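Local coordinates for protein succinylglutamate desuccinylase/aspartoacylase (Shewanella frigidimarina, PDB 3LWU) that binds zinc and is probably a hydrolase acting on ester bonds, of the succinylglutamate desuccinylase/aspartoacylase family of metal-dependent enzymes, at residues T219-G227 with F235-E243. Sequence-based numbering, arbitrary orientation.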
loop_
_atom_site.group_PDB
_atom_site.type_symbol
_atom_site.label_atom_id
_atom_site.label_comp_id
_atom_site.label_asym_id
_atom_site.label_seq_id
_atom_site.Cartn_x
_atom_site.Cartn_y
_atom_site.Cartn_z
ATOM N N THR A 219 13.963 28.402 -11.801
ATOM C CA THR A 219 14.401 27.486 -12.843
ATOM C C THR A 219 15.699 26.744 -12.462
ATOM O O THR A 219 16.680 27.351 -12.037
ATOM C CB THR A 219 14.712 28.268 -14.138
ATOM O OG1 THR A 219 13.533 28.943 -14.567
ATOM C CG2 THR A 219 15.209 27.338 -15.245
ATOM N N LEU A 220 15.684 25.431 -12.654
ATOM C CA LEU A 220 16.860 24.589 -12.534
ATOM C C LEU A 220 17.466 24.379 -13.928
ATOM O O LEU A 220 16.786 23.920 -14.844
ATOM C CB LEU A 220 16.477 23.237 -11.936
ATOM C CG LEU A 220 16.008 23.387 -10.494
ATOM C CD1 LEU A 220 15.028 22.301 -10.092
ATOM C CD2 LEU A 220 17.191 23.444 -9.577
ATOM N N ILE A 221 18.736 24.709 -14.076
ATOM C CA ILE A 221 19.414 24.622 -15.350
ATOM C C ILE A 221 20.076 23.285 -15.391
ATOM O O ILE A 221 20.979 23.038 -14.620
ATOM C CB ILE A 221 20.480 25.739 -15.510
ATOM C CG1 ILE A 221 19.840 27.108 -15.243
ATOM C CG2 ILE A 221 21.060 25.691 -16.890
ATOM C CD1 ILE A 221 20.813 28.289 -15.227
ATOM N N ILE A 222 19.625 22.412 -16.281
ATOM C CA ILE A 222 20.117 21.044 -16.326
ATOM C C ILE A 222 21.123 20.824 -17.488
ATOM O O ILE A 222 21.043 21.478 -18.522
ATOM C CB ILE A 222 18.954 20.031 -16.340
ATOM C CG1 ILE A 222 18.194 20.033 -17.662
ATOM C CG2 ILE A 222 17.961 20.346 -15.193
ATOM C CD1 ILE A 222 17.006 19.058 -17.690
ATOM N N PRO A 223 22.101 19.928 -17.294
ATOM C CA PRO A 223 23.058 19.622 -18.353
ATOM C C PRO A 223 22.517 18.601 -19.366
ATOM O O PRO A 223 21.345 18.187 -19.300
ATOM C CB PRO A 223 24.232 19.012 -17.572
ATOM C CG PRO A 223 23.552 18.252 -16.464
ATOM C CD PRO A 223 22.342 19.098 -16.089
ATOM N N ASN A 224 23.393 18.215 -20.290
ATOM C CA ASN A 224 23.131 17.230 -21.330
ATOM C C ASN A 224 23.370 15.831 -20.787
ATOM O O ASN A 224 24.472 15.311 -20.871
ATOM C CB ASN A 224 24.091 17.459 -22.492
ATOM C CG ASN A 224 23.797 16.547 -23.664
ATOM O OD1 ASN A 224 22.794 15.792 -23.643
ATOM N ND2 ASN A 224 24.639 16.622 -24.709
ATOM N N SER A 225 22.341 15.228 -20.226
ATOM C CA SER A 225 22.539 14.030 -19.455
ATOM C C SER A 225 21.234 13.261 -19.431
ATOM O O SER A 225 20.197 13.851 -19.131
ATOM C CB SER A 225 22.958 14.424 -18.029
ATOM O OG SER A 225 23.588 13.353 -17.378
ATOM N N PHE A 226 21.292 11.959 -19.738
ATOM C CA PHE A 226 20.104 11.105 -19.746
ATOM C C PHE A 226 19.933 10.342 -18.411
ATOM O O PHE A 226 20.781 9.498 -18.058
ATOM C CB PHE A 226 20.135 10.105 -20.915
ATOM C CG PHE A 226 18.871 9.301 -21.026
ATOM C CD1 PHE A 226 17.774 9.796 -21.721
ATOM C CD2 PHE A 226 18.743 8.075 -20.358
ATOM C CE1 PHE A 226 16.583 9.062 -21.781
ATOM C CE2 PHE A 226 17.556 7.348 -20.420
ATOM C CZ PHE A 226 16.484 7.846 -21.137
ATOM N N GLY A 227 18.837 10.619 -17.697
ATOM C CA GLY A 227 18.550 9.948 -16.408
ATOM C C GLY A 227 17.181 9.290 -16.406
ATOM O O GLY A 227 16.610 9.032 -15.358
ATOM N N PHE A 235 15.197 15.756 -25.556
ATOM C CA PHE A 235 16.252 16.700 -25.987
ATOM C C PHE A 235 17.640 16.119 -26.173
ATOM O O PHE A 235 18.394 16.624 -26.988
ATOM C CB PHE A 235 16.332 17.977 -25.105
ATOM C CG PHE A 235 16.797 17.774 -23.627
ATOM C CD1 PHE A 235 18.159 17.584 -23.300
ATOM C CD2 PHE A 235 15.890 17.940 -22.564
ATOM C CE1 PHE A 235 18.585 17.478 -21.952
ATOM C CE2 PHE A 235 16.299 17.830 -21.188
ATOM C CZ PHE A 235 17.647 17.597 -20.892
ATOM N N CYS A 236 17.995 15.075 -25.420
ATOM C CA CYS A 236 19.369 14.567 -25.474
ATOM C C CYS A 236 19.821 14.184 -26.867
ATOM O O CYS A 236 20.893 14.605 -27.291
ATOM C CB CYS A 236 19.587 13.396 -24.522
ATOM S SG CYS A 236 19.824 13.933 -22.786
ATOM N N PRO A 237 19.020 13.387 -27.592
ATOM C CA PRO A 237 19.497 13.003 -28.927
ATOM C C PRO A 237 19.729 14.197 -29.805
ATOM O O PRO A 237 20.706 14.200 -30.595
ATOM C CB PRO A 237 18.349 12.157 -29.485
ATOM C CG PRO A 237 17.549 11.749 -28.289
ATOM C CD PRO A 237 17.662 12.894 -27.347
ATOM N N TRP A 238 18.860 15.216 -29.692
ATOM C CA TRP A 238 19.046 16.417 -30.496
ATOM C C TRP A 238 20.257 17.226 -30.048
ATOM O O TRP A 238 20.968 17.755 -30.888
ATOM C CB TRP A 238 17.795 17.288 -30.540
ATOM C CG TRP A 238 16.636 16.630 -31.224
ATOM C CD1 TRP A 238 15.627 15.964 -30.625
ATOM C CD2 TRP A 238 16.374 16.585 -32.616
ATOM N NE1 TRP A 238 14.751 15.489 -31.554
ATOM C CE2 TRP A 238 15.194 15.859 -32.794
ATOM C CE3 TRP A 238 17.027 17.092 -33.739
ATOM C CZ2 TRP A 238 14.637 15.628 -34.043
ATOM C CZ3 TRP A 238 16.475 16.851 -34.983
ATOM C CH2 TRP A 238 15.286 16.135 -35.117
ATOM N N TRP A 239 20.491 17.302 -28.734
ATOM C CA TRP A 239 21.667 18.000 -28.169
ATOM C C TRP A 239 22.929 17.325 -28.675
ATOM O O TRP A 239 23.854 17.992 -29.160
ATOM C CB TRP A 239 21.632 17.980 -26.623
ATOM C CG TRP A 239 22.393 19.133 -25.971
ATOM C CD1 TRP A 239 23.362 19.926 -26.559
ATOM C CD2 TRP A 239 22.246 19.626 -24.615
ATOM N NE1 TRP A 239 23.821 20.857 -25.657
ATOM C CE2 TRP A 239 23.162 20.701 -24.460
ATOM C CE3 TRP A 239 21.450 19.247 -23.511
ATOM C CZ2 TRP A 239 23.278 21.433 -23.250
ATOM C CZ3 TRP A 239 21.583 19.969 -22.301
ATOM C CH2 TRP A 239 22.489 21.050 -22.195
ATOM N N GLN A 240 22.942 15.992 -28.608
ATOM C CA GLN A 240 24.070 15.191 -29.099
ATOM C C GLN A 240 24.342 15.469 -30.566
ATOM O O GLN A 240 25.494 15.701 -30.936
ATOM C CB GLN A 240 23.827 13.687 -28.940
ATOM C CG GLN A 240 23.924 13.139 -27.539
ATOM C CD GLN A 240 23.104 11.832 -27.393
ATOM O OE1 GLN A 240 22.945 11.070 -28.376
ATOM N NE2 GLN A 240 22.545 11.593 -26.184
ATOM N N LEU A 241 23.289 15.443 -31.390
ATOM C CA LEU A 241 23.438 15.657 -32.838
ATOM C C LEU A 241 24.053 17.022 -33.095
ATOM O O LEU A 241 24.992 17.146 -33.865
ATOM C CB LEU A 241 22.106 15.544 -33.565
ATOM C CG LEU A 241 22.062 15.890 -35.053
ATOM C CD1 LEU A 241 22.992 15.023 -35.879
ATOM C CD2 LEU A 241 20.645 15.736 -35.565
ATOM N N THR A 242 23.534 18.040 -32.430
ATOM C CA THR A 242 24.009 19.406 -32.618
ATOM C C THR A 242 25.493 19.602 -32.214
ATOM O O THR A 242 26.262 20.185 -32.985
ATOM C CB THR A 242 23.139 20.421 -31.834
ATOM O OG1 THR A 242 21.753 20.210 -32.133
ATOM C CG2 THR A 242 23.542 21.853 -32.191
ATOM N N GLU A 243 25.871 19.161 -31.008
ATOM C CA GLU A 243 27.271 19.253 -30.568
ATOM C C GLU A 243 28.152 18.502 -31.554
ATOM O O GLU A 243 29.222 19.014 -31.962
ATOM C CB GLU A 243 27.481 18.702 -29.148
ATOM C CG GLU A 243 26.906 19.600 -28.042
ATOM C CD GLU A 243 26.730 18.876 -26.709
ATOM O OE1 GLU A 243 27.427 17.865 -26.478
ATOM O OE2 GLU A 243 25.877 19.302 -25.888
#
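Asn224 lays its side chain flat over one face of the Trp239 indole, amide and ring planes only 12° apart. Its CB forms a CH-pi contact 3.5 Å from the centroid of the Trp239 six-membered ring, and the amide lies over the CD2 side of the indole, ND2 reaching toward the five-membered ring. A chi1 of -175°, which sets CG opposite the backbone N, lays the amide across this broad, flat surface; an asparagine suits the place, being short and flat enough to stack while carrying polar atoms past the ring. Its ND2 makes a weak hydrogen bond of 3.2 Å to Glu243 OE2, one turn of helix beyond Trp239, although the position of that oxygen is uncertain. The other amide atom, OD1, lies 3.6 Å from Cys236 SG, a small side chain consistent with the close passage of the loop; Ser225 O also approaches this sulfur.

Where strand 218-222 ends, Ile222 brings its CD1 to the rim of the Phe235 ring, 3.6 Å from CZ, a meeting of two apolar groups suited to this buried spot. The edge of Phe235 also approaches Pro223 O. Beside it, Ile222 O lies at the edge of the Trp239 ring, which Tyr206 meets edge-to-face.

An alanine in place of Trp239 would probably leave the Asn224 amide without its stacking surface, free to turn, and open a gap between loop and helix. The contact thus joins the loop after strand 218-222 to helix 230-247 in the catalytic domain; the side chain of Ile222 lies about 13 Å from the bound zinc ion. It rests on an amide-on-indole stack, with apolar contact between Ile222 and Phe235 and one weak, doubtful polar link, suggesting that stacking and close fit, more than hydrogen bonding, position the loop.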